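Long-range contact in DegV family protein (Thermus thermophilus, PDB 2DT8), which binds fatty acids, here palmitic acid, as a member of the DegV family, and also holds a zinc ion: residues 62-67 / 93-98. Sequence-based numbering, arbitrary orientation.
Sequences SQPSPE and SGTVQS. With ZN (zinc ion), chain B; PLM (palmitic acid), chain C.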
loop_
_atom_site.group_PDB
_atom_site.type_symbol
_atom_site.label_atom_id
_atom_site.label_comp_id
_atom_site.label_asym_id
_atom_site.label_seq_id
_atom_site.Cartn_x
_atom_site.Cartn_y
_atom_site.Cartn_z
ATOM N N SER A 62 12.765 7.992 -1.727
ATOM C CA SER A 62 13.492 8.041 -0.471
ATOM C C SER A 62 12.537 7.931 0.720
ATOM O O SER A 62 11.455 8.503 0.736
ATOM C CB SER A 62 14.244 9.367 -0.341
ATOM O OG SER A 62 15.241 9.484 -1.343
ATOM N N GLN A 63 13.040 7.205 1.732
ATOM C CA GLN A 63 12.193 6.982 2.887
ATOM C C GLN A 63 12.451 8.198 3.791
ATOM O O GLN A 63 13.392 8.952 3.583
ATOM C CB GLN A 63 12.654 5.713 3.656
ATOM C CG GLN A 63 13.976 5.885 4.418
ATOM C CD GLN A 63 15.178 5.555 3.576
ATOM O OE1 GLN A 63 15.191 5.791 2.371
ATOM N NE2 GLN A 63 16.212 5.007 4.211
ATOM N N PRO A 64 11.555 8.336 4.785
ATOM C CA PRO A 64 11.714 9.464 5.681
ATOM C C PRO A 64 12.921 9.291 6.649
ATOM O O PRO A 64 13.339 8.144 6.840
ATOM C CB PRO A 64 10.426 9.515 6.601
ATOM C CG PRO A 64 9.476 8.617 5.846
ATOM C CD PRO A 64 10.373 7.574 5.215
ATOM N N SER A 65 13.468 10.363 7.209
ATOM C CA SER A 65 14.619 10.254 8.101
ATOM C C SER A 65 14.112 10.001 9.514
ATOM O O SER A 65 12.919 10.153 9.800
ATOM C CB SER A 65 15.384 11.572 8.123
ATOM O OG SER A 65 14.621 12.576 8.783
ATOM N N PRO A 66 15.018 9.619 10.429
ATOM C CA PRO A 66 14.567 9.386 11.798
ATOM C C PRO A 66 13.969 10.663 12.405
ATOM O O PRO A 66 12.987 10.600 13.137
ATOM C CB PRO A 66 15.844 8.956 12.508
ATOM C CG PRO A 66 16.569 8.194 11.442
ATOM C CD PRO A 66 16.369 9.067 10.213
ATOM N N GLU A 67 14.552 11.828 12.113
ATOM C CA GLU A 67 14.001 13.053 12.680
ATOM C C GLU A 67 12.650 13.431 12.063
ATOM O O GLU A 67 11.850 14.091 12.719
ATOM C CB GLU A 67 15.003 14.214 12.577
ATOM C CG GLU A 67 16.237 14.084 13.492
ATOM C CD GLU A 67 15.912 13.890 14.972
ATOM O OE1 GLU A 67 14.862 14.382 15.459
ATOM O OE2 GLU A 67 16.739 13.240 15.654
ATOM N N SER A 93 11.061 -1.062 1.867
ATOM C CA SER A 93 11.511 0.277 2.206
ATOM C C SER A 93 12.180 0.381 3.565
ATOM O O SER A 93 11.888 -0.404 4.465
ATOM C CB SER A 93 10.283 1.196 2.182
ATOM O OG SER A 93 10.553 2.512 2.615
ATOM N N GLY A 94 13.050 1.378 3.708
ATOM C CA GLY A 94 13.717 1.596 4.981
ATOM C C GLY A 94 12.857 2.411 5.937
ATOM O O GLY A 94 13.313 2.783 7.013
ATOM N N THR A 95 11.612 2.684 5.557
ATOM C CA THR A 95 10.714 3.465 6.399
ATOM C C THR A 95 10.560 2.901 7.816
ATOM O O THR A 95 10.688 3.643 8.792
ATOM C CB THR A 95 9.326 3.595 5.724
ATOM O OG1 THR A 95 9.482 4.280 4.471
ATOM C CG2 THR A 95 8.355 4.384 6.602
ATOM N N VAL A 96 10.286 1.602 7.929
ATOM C CA VAL A 96 10.135 0.980 9.249
ATOM C C VAL A 96 11.387 1.219 10.095
ATOM O O VAL A 96 11.295 1.556 11.278
ATOM C CB VAL A 96 9.868 -0.533 9.132
ATOM C CG1 VAL A 96 10.153 -1.227 10.479
ATOM C CG2 VAL A 96 8.408 -0.758 8.736
ATOM N N GLN A 97 12.556 0.960 9.561
ATOM C CA GLN A 97 13.814 1.221 10.250
ATOM C C GLN A 97 13.884 2.667 10.751
ATOM O O GLN A 97 14.364 2.919 11.856
ATOM C CB GLN A 97 14.981 0.916 9.314
ATOM C CG GLN A 97 16.335 1.367 9.815
ATOM C CD GLN A 97 17.464 0.812 8.963
ATOM O OE1 GLN A 97 18.574 1.335 8.972
ATOM N NE2 GLN A 97 17.182 -0.266 8.231
ATOM N N SER A 98 13.566 3.697 9.911
ATOM C CA SER A 98 13.620 5.074 10.383
ATOM C C SER A 98 12.645 5.302 11.540
ATOM O O SER A 98 12.959 6.005 12.517
ATOM C CB SER A 98 13.280 6.053 9.254
ATOM O OG SER A 98 14.388 6.192 8.387
HETATM ZN ZN ZN B . 16.771 12.646 17.493
HETATM C C1 PLM C . 11.450 4.075 -0.426
HETATM O O1 PLM C . 11.860 3.580 0.744
HETATM O O2 PLM C . 12.212 4.741 -1.094
HETATM C C2 PLM C . 10.042 3.796 -0.911
HETATM C C3 PLM C . 10.017 2.433 -1.612
HETATM C C4 PLM C . 8.616 2.144 -2.157
HETATM C C5 PLM C . 8.612 0.763 -2.811
HETATM C C6 PLM C . 7.204 0.404 -3.281
HETATM C C7 PLM C . 7.246 -0.950 -3.960
HETATM C C8 PLM C . 5.842 -1.424 -4.253
HETATM C C9 PLM C . 5.908 -2.905 -4.618
HETATM C CA PLM C . 4.712 -3.277 -5.471
HETATM C CB PLM C . 3.558 -3.604 -4.541
HETATM C CC PLM C . 2.510 -2.512 -4.653
HETATM C CD PLM C . 1.181 -3.142 -5.022
HETATM C CE PLM C . 0.172 -2.033 -5.314
HETATM C CF PLM C . -1.150 -2.649 -5.797
HETATM C CG PLM C . -1.940 -3.177 -4.600
HETATM O O HOH W 1 14.240 2.986 1.529
HETATM O O HOH W 2 15.929 3.848 6.998
HETATM O O HOH W 3 18.621 11.529 17.343
#
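One face of the Gln63 amide lies over Gly94, whose CA is 4.4 Å from Gln63 CD; a CB on that glycine would clash with NE2. Water 1 sits on this same face, above OE1 and only weakly bound to it, while water 2 accepts a hydrogen bond from NE2, close to the amide plane. Gln63 reaches this position because its chain bends sharply at chi2 (-89°). Water 2 donates to Gly94 O and Ser98 OG, and water 1 joins Gly94 N to O1 of the palmitic acid, so two waters bridge Gln63 and the start of helix 95-103. The Pro64 ring crosses Thr95, with CD 3.5 Å from Thr95 OG1, and also packs on Val26, Leu28 and Phe69. The one direct hydrogen bond between the segments runs from Ser98 OG to Pro64 O (2.7 Å), with the donor tilted 16° from the carbonyl plane. Further on, Pro66 CD touches Ser98 OG at 3.9 Å, and Glu67 OE2 binds the zinc ion, which Glu105 also ligates. Ser93 OG, turned away from the backbone N (chi1 174°), accepts from Thr95 N and Thr95 OG1. The same Ser93 OG donates to O1 of the palmitic acid at 2.5 Å. An alanine here removes OG, which would probably leave Thr95 OG1 freer to turn and the fatty acid less firmly held. Thr61 OG1 is also hydrogen-bonded to the ligand. The ST turn from Ser93 OG to Thr95 N leads through Gly94 at the N-cap into helix 95-103, forming part of the carboxyl end of the fatty-acid site in this DegV protein.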